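Local coordinates for protein putative oxidoreductase (PDB 3FHL) that probably acts as an oxidoreductase of the Gfo/Idh/MocA family, joining a nucleotide-binding Rossmann domain to a C-terminal alpha/beta domain, at residues 186-191 with 332-337; 84-89 with 106-111; 258-263 with 277-282. All coordinates share one frame; numbering follows the deposited sequence.

Contact 1: 186-191 with 332-337; sequences QAIQLF and LNVIRI
I188 meets V334 and I337 through a single methyl group. Its CD1 lies 4.0 Å from V334 CG2 and 4.0 Å from I337 CG1. It is also 4.2 Å from the backbone oxygen N333 O, so the methyl rests against main chain as well as side chains. No hydrogen bond crosses between the two helices, and the contact is van der Waals packing. The reach of I188 comes from its outer torsion: CD1 is extended away from the CA end of the chain (chi2 165°), which sets the methyl as the leading atom. V334 offers the methyl that stands beside its own backbone N, while CG1, anti to that N (chi1 166°), is the branch that does not touch I188. The I337 and I188 side chains run alongside each other, pointing opposite ways. The side chain of N333 makes no bond across the contact; its OD1 is held by Q329 NE2, one turn earlier in the same helix. The backbones stay well apart, with the short helix axes 10.7 Å from each other at closest approach and 111° between their directions. Further out, M193 touches both I188 and I337. L218 of strand 213-221 lies against A187 and I337, and so spans both helices. Q186 NE2 is tied to R125 O, and the ring of F191 meets Y149 edge-to-face. Helices 180-191 and 328-347 thus cross steeply and both reach the mixed sheet, the helix-on-sheet packing of the C-terminal alpha/beta domain of the Gfo/Idh/MocA family.

Contact 2: 84-89 with 106-111; sequences MALEAG and EELIAL
The E87 carboxylate meets both methyls of L111, which lie obliquely to one side of its plane. OE2 is 3.8 Å from L111 CD1, and OE1 is 3.9 Å from L111 CD2. The second flat group is the peptide of L108, whose oxygen L108 O is approached by L86 CD1 at 3.7 Å. These contacts join two helices of the Rossmann fold. Helix 78-87 leads into strand 91-95, and helix 102-115 leads out of it, so they belong to successive beta-alpha-beta units and pack side by side along one face of the parallel sheet. L86 and L111 carry the apolar part. L86 CB touches L111 CD2 at 3.9 Å, and L86 CD1 reaches L108 CD2 more loosely at 4.3 Å. With CG of L111 anti to the backbone N (chi1 178°), its CD2 touches both L86 CB and the E87 carboxylate, while CD1 meets the carboxylate alone. In E87 the bend at chi2 (70°) brings the acid to L111, and the two side chains cross at about a right angle. E87 is exposed, and no hydrogen bond crosses between the segments. The inner side is different. L86 also lies on V92 of strand 91-95 and on L117, and L108 packs on F98 and T99, so both leucines are buried. On the far side of helix 102-115, I109 packs on A328 and Q329 of helix 328-347. Helix 78-87 ends in a Schellman motif at G89, which has positive phi (85°). There L86 O receives two donors: G89 N at 3.0 Å, and the amino group NZ of K115 from the end of the neighbouring helix.

Contact 3: 258-263 with 277-282; sequences VDKQEA and GEESEQ
Q261 and G277 form the close side of this contact. The methylene Q261 CG lies 4.2 Å from G277 CA, where the backbone of the second segment runs nearest the first. Behind that pair is a dense polar knot. D259 OD1 accepts from Q261 N at 2.9 Å and from Q261 NE2 at 3.1 Å. The two donors come from opposite faces of the carboxylate plane: the backbone N stands 43° out of it, and the amide N approaches on the syn side. The grip on two sides should limit rotation of the carboxylate, and it ties the Q261 side chain back onto its own turn. D259 OD2 is bonded to A129 N. The other end of the Q261 amide is held too, since its OE1 takes Y307 N and W276 NE1. Elsewhere the segments are joined through water. One water donates to D259 OD2 and to G277 O, linking the buried acid to the loop backbone. Another donates to V258 O and to E279 OE2, and the same E279 oxygen has a salt bridge to K255. The solvent side is looser. K260 and E278 are both exposed there. CD of K260 lies 3.8 Å from E278 O. Beyond it the chain bends at chi3 (68°) and chi4 (43°), and NZ makes a salt bridge with E283. The two acids D259 and E279 stay apart, with OD2 and OE2 5.7 Å from each other. No direct hydrogen bond joins the segments. The D259-to-Q261 bond, from a side-chain oxygen to the backbone N two residues on, is an Asx turn, here capping the start of helix 261-266 beside a water-bridged surface loop.

From the N terminus, contact 2 comes first. It closes a short loop through strand 91-95 within the Rossmann domain, and is complete before the other two begin. Contact 1 opens at 186-191. Contact 3 opens and closes at 258-282, inside the long excursion that ends when 332-337 returns to 186-191. No two contacts cross. Contact 1 ties helices 180-191 and 328-347, whereas contact 3 joins the start of helix 261-266 to the loop before strand 286-291, on the opposite side of the chain's centre. Contacts 1 and 2 meet directly across the two domains: L332 CD1 lies 3.7 Å from E106 CG and 3.8 Å from I109 CD1.

Contact 1: 186-191 with 332-337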
loop_
_atom_site.group_PDB
_atom_site.type_symbol
_atom_site.label_atom_id
_atom_site.label_comp_id
_atom_site.label_asym_id
_atom_site.label_seq_id
_atom_site.Cartn_x
_atom_site.Cartn_y
_atom_site.Cartn_z
ATOM N N GLN C 186 -3.916 -4.392 16.599
ATOM C CA GLN C 186 -2.460 -4.336 16.647
ATOM C C GLN C 186 -1.929 -2.919 16.540
ATOM O O GLN C 186 -1.035 -2.549 17.302
ATOM C CB GLN C 186 -1.852 -5.195 15.535
ATOM C CG GLN C 186 -1.964 -6.725 15.742
ATOM C CD GLN C 186 -1.464 -7.499 14.528
ATOM O OE1 GLN C 186 -1.276 -6.921 13.460
ATOM N NE2 GLN C 186 -1.247 -8.810 14.685
ATOM N N ALA C 187 -2.475 -2.117 15.613
ATOM C CA ALA C 187 -1.958 -0.753 15.419
ATOM C C ALA C 187 -2.218 0.131 16.627
ATOM O O ALA C 187 -1.345 0.910 17.025
ATOM C CB ALA C 187 -2.529 -0.104 14.143
ATOM N N ILE C 188 -3.412 -0.003 17.201
ATOM C CA ILE C 188 -3.784 0.732 18.435
ATOM C C ILE C 188 -2.897 0.336 19.618
ATOM O O ILE C 188 -2.448 1.198 20.382
ATOM C CB ILE C 188 -5.276 0.532 18.802
ATOM C CG1 ILE C 188 -6.183 1.158 17.734
ATOM C CG2 ILE C 188 -5.613 1.142 20.183
ATOM C CD1 ILE C 188 -7.635 0.684 17.855
ATOM N N GLN C 189 -2.615 -0.960 19.754
ATOM C CA GLN C 189 -1.694 -1.420 20.805
ATOM C C GLN C 189 -0.316 -0.762 20.713
ATOM O O GLN C 189 0.259 -0.349 21.730
ATOM C CB GLN C 189 -1.580 -2.954 20.815
ATOM C CG GLN C 189 -2.805 -3.642 21.424
ATOM C CD GLN C 189 -3.092 -3.174 22.862
ATOM O OE1 GLN C 189 -2.272 -3.370 23.760
ATOM N NE2 GLN C 189 -4.254 -2.552 23.073
ATOM N N LEU C 190 0.208 -0.628 19.499
ATOM C CA LEU C 190 1.531 -0.033 19.345
ATOM C C LEU C 190 1.562 1.485 19.412
ATOM O O LEU C 190 2.513 2.041 19.942
ATOM C CB LEU C 190 2.201 -0.495 18.048
ATOM C CG LEU C 190 2.396 -1.996 17.829
ATOM C CD1 LEU C 190 2.960 -2.239 16.442
ATOM C CD2 LEU C 190 3.302 -2.614 18.882
ATOM N N PHE C 191 0.536 2.153 18.878
ATOM C CA PHE C 191 0.660 3.585 18.562
ATOM C C PHE C 191 -0.444 4.457 19.127
ATOM O O PHE C 191 -0.351 5.671 19.051
ATOM C CB PHE C 191 0.729 3.815 17.039
ATOM C CG PHE C 191 1.782 3.004 16.349
ATOM C CD1 PHE C 191 3.127 3.210 16.626
ATOM C CD2 PHE C 191 1.428 2.023 15.438
ATOM C CE1 PHE C 191 4.110 2.442 16.006
ATOM C CE2 PHE C 191 2.397 1.271 14.803
ATOM C CZ PHE C 191 3.741 1.475 15.087
ATOM N N LEU C 332 -14.091 -2.304 21.638
ATOM C CA LEU C 332 -14.986 -1.188 21.361
ATOM C C LEU C 332 -14.216 -0.097 20.631
ATOM O O LEU C 332 -14.746 0.522 19.712
ATOM C CB LEU C 332 -15.619 -0.632 22.634
ATOM C CG LEU C 332 -16.588 -1.506 23.430
ATOM C CD1 LEU C 332 -17.382 -0.574 24.320
ATOM C CD2 LEU C 332 -17.535 -2.322 22.550
ATOM N N ASN C 333 -12.968 0.119 21.049
ATOM C CA ASN C 333 -12.053 1.047 20.387
ATOM C C ASN C 333 -11.775 0.653 18.938
ATOM O O ASN C 333 -11.773 1.499 18.036
ATOM C CB ASN C 333 -10.740 1.132 21.168
ATOM C CG ASN C 333 -10.897 1.833 22.512
ATOM O OD1 ASN C 333 -11.955 2.392 22.814
ATOM N ND2 ASN C 333 -9.835 1.816 23.319
ATOM N N VAL C 334 -11.557 -0.640 18.729
ATOM C CA VAL C 334 -11.346 -1.196 17.395
ATOM C C VAL C 334 -12.563 -0.963 16.507
ATOM O O VAL C 334 -12.418 -0.507 15.374
ATOM C CB VAL C 334 -10.984 -2.680 17.480
ATOM C CG1 VAL C 334 -11.096 -3.375 16.124
ATOM C CG2 VAL C 334 -9.593 -2.807 18.038
ATOM N N ILE C 335 -13.751 -1.228 17.052
ATOM C CA ILE C 335 -15.027 -1.055 16.345
ATOM C C ILE C 335 -15.296 0.405 15.983
ATOM O O ILE C 335 -15.863 0.681 14.926
ATOM C CB ILE C 335 -16.213 -1.687 17.129
ATOM C CG1 ILE C 335 -16.170 -3.209 16.996
ATOM C CG2 ILE C 335 -17.582 -1.166 16.644
ATOM C CD1 ILE C 335 -17.085 -3.939 17.971
ATOM N N ARG C 336 -14.866 1.330 16.839
ATOM C CA ARG C 336 -14.965 2.744 16.536
ATOM C C ARG C 336 -14.165 3.085 15.270
ATOM O O ARG C 336 -14.673 3.783 14.383
ATOM C CB ARG C 336 -14.460 3.585 17.707
ATOM C CG ARG C 336 -14.573 5.086 17.491
ATOM C CD ARG C 336 -14.269 5.828 18.780
ATOM N NE ARG C 336 -14.317 7.280 18.632
ATOM C CZ ARG C 336 -13.605 8.127 19.371
ATOM N NH1 ARG C 336 -12.776 7.665 20.303
ATOM N NH2 ARG C 336 -13.709 9.434 19.173
ATOM N N ILE C 337 -12.929 2.582 15.197
ATOM C CA ILE C 337 -12.091 2.727 13.999
ATOM C C ILE C 337 -12.720 2.082 12.755
ATOM O O ILE C 337 -12.736 2.699 11.686
ATOM C CB ILE C 337 -10.644 2.204 14.230
ATOM C CG1 ILE C 337 -10.012 2.875 15.451
ATOM C CG2 ILE C 337 -9.755 2.425 12.988
ATOM C CD1 ILE C 337 -9.932 4.368 15.355
#

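Contact 2: 84-89 with 106-111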
loop_
_atom_site.group_PDB
_atom_site.type_symbol
_atom_site.label_atom_id
_atom_site.label_comp_id
_atom_site.label_asym_id
_atom_site.label_seq_id
_atom_site.Cartn_x
_atom_site.Cartn_y
_atom_site.Cartn_z
ATOM N N MET C 84 -25.118 -13.024 31.740
ATOM C CA MET C 84 -25.515 -14.089 32.660
ATOM C C MET C 84 -24.335 -14.548 33.499
ATOM O O MET C 84 -24.465 -14.737 34.713
ATOM C CB MET C 84 -26.055 -15.291 31.894
ATOM C CG MET C 84 -27.547 -15.263 31.572
ATOM S SD MET C 84 -27.982 -16.763 30.654
ATOM C CE MET C 84 -27.538 -18.055 31.830
ATOM N N ALA C 85 -23.188 -14.724 32.842
ATOM C CA ALA C 85 -21.962 -15.159 33.516
ATOM C C ALA C 85 -21.449 -14.138 34.525
ATOM O O ALA C 85 -21.009 -14.510 35.616
ATOM C CB ALA C 85 -20.882 -15.517 32.495
ATOM N N LEU C 86 -21.528 -12.859 34.173
ATOM C CA LEU C 86 -21.093 -11.788 35.068
ATOM C C LEU C 86 -22.042 -11.625 36.260
ATOM O O LEU C 86 -21.596 -11.418 37.386
ATOM C CB LEU C 86 -20.977 -10.454 34.321
ATOM C CG LEU C 86 -19.804 -10.271 33.351
ATOM C CD1 LEU C 86 -20.008 -8.998 32.530
ATOM C CD2 LEU C 86 -18.465 -10.248 34.078
ATOM N N GLU C 87 -23.346 -11.718 36.001
ATOM C CA GLU C 87 -24.355 -11.595 37.057
ATOM C C GLU C 87 -24.176 -12.733 38.063
ATOM O O GLU C 87 -24.291 -12.524 39.268
ATOM C CB GLU C 87 -25.773 -11.595 36.469
ATOM C CG GLU C 87 -26.769 -10.757 37.258
ATOM C CD GLU C 87 -26.502 -9.259 37.137
ATOM O OE1 GLU C 87 -26.845 -8.668 36.085
ATOM O OE2 GLU C 87 -25.953 -8.678 38.101
ATOM N N ALA C 88 -23.830 -13.914 37.552
ATOM C CA ALA C 88 -23.526 -15.094 38.370
ATOM C C ALA C 88 -22.182 -15.032 39.099
ATOM O O ALA C 88 -21.821 -15.971 39.813
ATOM C CB ALA C 88 -23.604 -16.354 37.517
ATOM N N GLY C 89 -21.441 -13.943 38.905
ATOM C CA GLY C 89 -20.192 -13.687 39.615
ATOM C C GLY C 89 -18.937 -14.309 39.028
ATOM O O GLY C 89 -17.936 -14.457 39.736
ATOM N N GLU C 106 -20.772 -1.460 26.232
ATOM C CA GLU C 106 -20.539 -0.503 27.325
ATOM C C GLU C 106 -21.257 -0.927 28.616
ATOM O O GLU C 106 -20.718 -0.752 29.711
ATOM C CB GLU C 106 -20.935 0.920 26.918
ATOM C CG GLU C 106 -20.016 1.518 25.850
ATOM C CD GLU C 106 -20.443 2.896 25.359
ATOM O OE1 GLU C 106 -21.661 3.189 25.340
ATOM O OE2 GLU C 106 -19.547 3.681 24.974
ATOM N N GLU C 107 -22.448 -1.512 28.467
ATOM C CA GLU C 107 -23.216 -2.040 29.600
ATOM C C GLU C 107 -22.496 -3.190 30.322
ATOM O O GLU C 107 -22.429 -3.213 31.558
ATOM C CB GLU C 107 -24.600 -2.500 29.138
ATOM C CG GLU C 107 -25.539 -2.891 30.277
ATOM C CD GLU C 107 -26.755 -3.661 29.801
ATOM O OE1 GLU C 107 -27.106 -3.553 28.606
ATOM O OE2 GLU C 107 -27.366 -4.377 30.626
ATOM N N LEU C 108 -21.968 -4.136 29.548
ATOM C CA LEU C 108 -21.227 -5.275 30.095
ATOM C C LEU C 108 -19.964 -4.855 30.831
ATOM O O LEU C 108 -19.664 -5.389 31.907
ATOM C CB LEU C 108 -20.881 -6.272 28.992
ATOM C CG LEU C 108 -22.045 -7.081 28.425
ATOM C CD1 LEU C 108 -21.516 -8.121 27.452
ATOM C CD2 LEU C 108 -22.845 -7.740 29.541
ATOM N N ILE C 109 -19.238 -3.897 30.251
ATOM C CA ILE C 109 -17.996 -3.371 30.826
ATOM C C ILE C 109 -18.265 -2.719 32.191
ATOM O O ILE C 109 -17.540 -2.973 33.155
ATOM C CB ILE C 109 -17.277 -2.404 29.837
ATOM C CG1 ILE C 109 -16.643 -3.206 28.680
ATOM C CG2 ILE C 109 -16.217 -1.539 30.545
ATOM C CD1 ILE C 109 -16.205 -2.363 27.483
ATOM N N ALA C 110 -19.327 -1.917 32.266
ATOM C CA ALA C 110 -19.746 -1.279 33.522
ATOM C C ALA C 110 -20.219 -2.287 34.585
ATOM O O ALA C 110 -19.909 -2.125 35.762
ATOM C CB ALA C 110 -20.814 -0.241 33.252
ATOM N N LEU C 111 -20.955 -3.319 34.164
ATOM C CA LEU C 111 -21.378 -4.390 35.068
ATOM C C LEU C 111 -20.179 -5.141 35.659
ATOM O O LEU C 111 -20.096 -5.313 36.878
ATOM C CB LEU C 111 -22.334 -5.359 34.365
ATOM C CG LEU C 111 -22.859 -6.585 35.122
ATOM C CD1 LEU C 111 -23.760 -6.203 36.295
ATOM C CD2 LEU C 111 -23.602 -7.524 34.169
#

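Contact 3: 258-263 with 277-282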
loop_
_atom_site.group_PDB
_atom_site.type_symbol
_atom_site.label_atom_id
_atom_site.label_comp_id
_atom_site.label_asym_id
_atom_site.label_seq_id
_atom_site.Cartn_x
_atom_site.Cartn_y
_atom_site.Cartn_z
ATOM N N VAL C 258 1.953 -15.763 6.927
ATOM C CA VAL C 258 1.085 -15.691 8.102
ATOM C C VAL C 258 1.541 -16.644 9.202
ATOM O O VAL C 258 2.324 -17.565 8.966
ATOM C CB VAL C 258 -0.408 -15.977 7.773
ATOM C CG1 VAL C 258 -1.034 -14.796 7.026
ATOM C CG2 VAL C 258 -0.563 -17.285 7.003
ATOM N N ASP C 259 1.038 -16.407 10.405
ATOM C CA ASP C 259 1.346 -17.248 11.549
ATOM C C ASP C 259 0.813 -18.666 11.318
ATOM O O ASP C 259 -0.265 -18.859 10.740
ATOM C CB ASP C 259 0.820 -16.599 12.832
ATOM C CG ASP C 259 1.179 -17.385 14.071
ATOM O OD1 ASP C 259 0.444 -18.339 14.338
ATOM O OD2 ASP C 259 2.163 -17.054 14.760
ATOM N N LYS C 260 1.595 -19.647 11.751
ATOM C CA LYS C 260 1.338 -21.053 11.438
ATOM C C LYS C 260 0.565 -21.791 12.536
ATOM O O LYS C 260 0.223 -22.966 12.365
ATOM C CB LYS C 260 2.669 -21.775 11.204
ATOM C CG LYS C 260 3.748 -20.931 10.492
ATOM C CD LYS C 260 5.179 -21.420 10.827
ATOM C CE LYS C 260 5.477 -22.802 10.222
ATOM N NZ LYS C 260 4.996 -22.937 8.806
ATOM N N GLN C 261 0.293 -21.113 13.653
ATOM C CA GLN C 261 -0.356 -21.763 14.808
ATOM C C GLN C 261 -1.745 -22.289 14.518
ATOM O O GLN C 261 -2.053 -23.420 14.884
ATOM C CB GLN C 261 -0.431 -20.831 16.015
ATOM C CG GLN C 261 0.882 -20.607 16.713
ATOM C CD GLN C 261 0.742 -19.576 17.803
ATOM O OE1 GLN C 261 0.542 -19.915 18.971
ATOM N NE2 GLN C 261 0.796 -18.307 17.424
ATOM N N GLU C 262 -2.575 -21.488 13.840
ATOM C CA GLU C 262 -3.968 -21.867 13.605
ATOM C C GLU C 262 -4.088 -23.133 12.747
ATOM O O GLU C 262 -4.918 -24.002 13.036
ATOM C CB GLU C 262 -4.762 -20.708 12.991
ATOM C CG GLU C 262 -6.247 -21.022 12.799
ATOM C CD GLU C 262 -7.043 -19.887 12.164
ATOM O OE1 GLU C 262 -6.517 -18.761 12.038
ATOM O OE2 GLU C 262 -8.211 -20.134 11.793
ATOM N N ALA C 263 -3.245 -23.248 11.724
ATOM C CA ALA C 263 -3.185 -24.476 10.919
ATOM C C ALA C 263 -2.766 -25.707 11.743
ATOM O O ALA C 263 -3.359 -26.778 11.603
ATOM C CB ALA C 263 -2.256 -24.298 9.713
ATOM N N GLY C 277 5.122 -22.470 17.778
ATOM C CA GLY C 277 5.056 -21.102 17.242
ATOM C C GLY C 277 6.306 -20.642 16.506
ATOM O O GLY C 277 6.352 -19.517 15.984
ATOM N N GLU C 278 7.328 -21.498 16.461
ATOM C CA GLU C 278 8.579 -21.136 15.796
ATOM C C GLU C 278 8.411 -21.057 14.280
ATOM O O GLU C 278 7.585 -21.775 13.685
ATOM C CB GLU C 278 9.721 -22.098 16.160
ATOM C CG GLU C 278 10.272 -21.920 17.577
ATOM C CD GLU C 278 11.518 -22.766 17.863
ATOM O OE1 GLU C 278 11.897 -23.616 17.023
ATOM O OE2 GLU C 278 12.114 -22.575 18.944
ATOM N N GLU C 279 9.203 -20.173 13.673
ATOM C CA GLU C 279 9.262 -20.028 12.225
ATOM C C GLU C 279 10.636 -20.415 11.719
ATOM O O GLU C 279 11.629 -20.313 12.444
ATOM C CB GLU C 279 8.987 -18.576 11.815
ATOM C CG GLU C 279 7.610 -18.066 12.178
ATOM C CD GLU C 279 7.396 -16.623 11.765
ATOM O OE1 GLU C 279 8.174 -15.736 12.207
ATOM O OE2 GLU C 279 6.430 -16.382 11.017
ATOM N N SER C 280 10.687 -20.844 10.461
ATOM C CA SER C 280 11.946 -21.163 9.800
ATOM C C SER C 280 12.658 -19.887 9.363
ATOM O O SER C 280 12.068 -18.798 9.377
ATOM C CB SER C 280 11.690 -22.045 8.581
ATOM O OG SER C 280 10.926 -21.351 7.609
ATOM N N GLU C 281 13.921 -20.029 8.965
ATOM C CA GLU C 281 14.718 -18.903 8.461
ATOM C C GLU C 281 14.077 -18.226 7.234
ATOM O O GLU C 281 14.134 -16.999 7.087
ATOM C CB GLU C 281 16.167 -19.350 8.188
ATOM C CG GLU C 281 16.903 -18.580 7.076
ATOM C CD GLU C 281 18.351 -18.239 7.409
ATOM O OE1 GLU C 281 18.834 -18.620 8.500
ATOM O OE2 GLU C 281 19.005 -17.576 6.571
ATOM N N GLN C 282 13.446 -19.045 6.394
ATOM C CA GLN C 282 12.720 -18.612 5.204
ATOM C C GLN C 282 11.491 -17.760 5.560
ATOM O O GLN C 282 11.181 -16.791 4.862
ATOM C CB GLN C 282 12.303 -19.858 4.417
ATOM C CG GLN C 282 11.685 -19.624 3.051
ATOM C CD GLN C 282 11.498 -20.929 2.271
ATOM O OE1 GLN C 282 10.383 -21.270 1.864
ATOM N NE2 GLN C 282 12.592 -21.666 2.073
HETATM O O HOH W 1 5.133 -17.697 8.858
HETATM O O HOH W 2 4.023 -18.966 14.311
#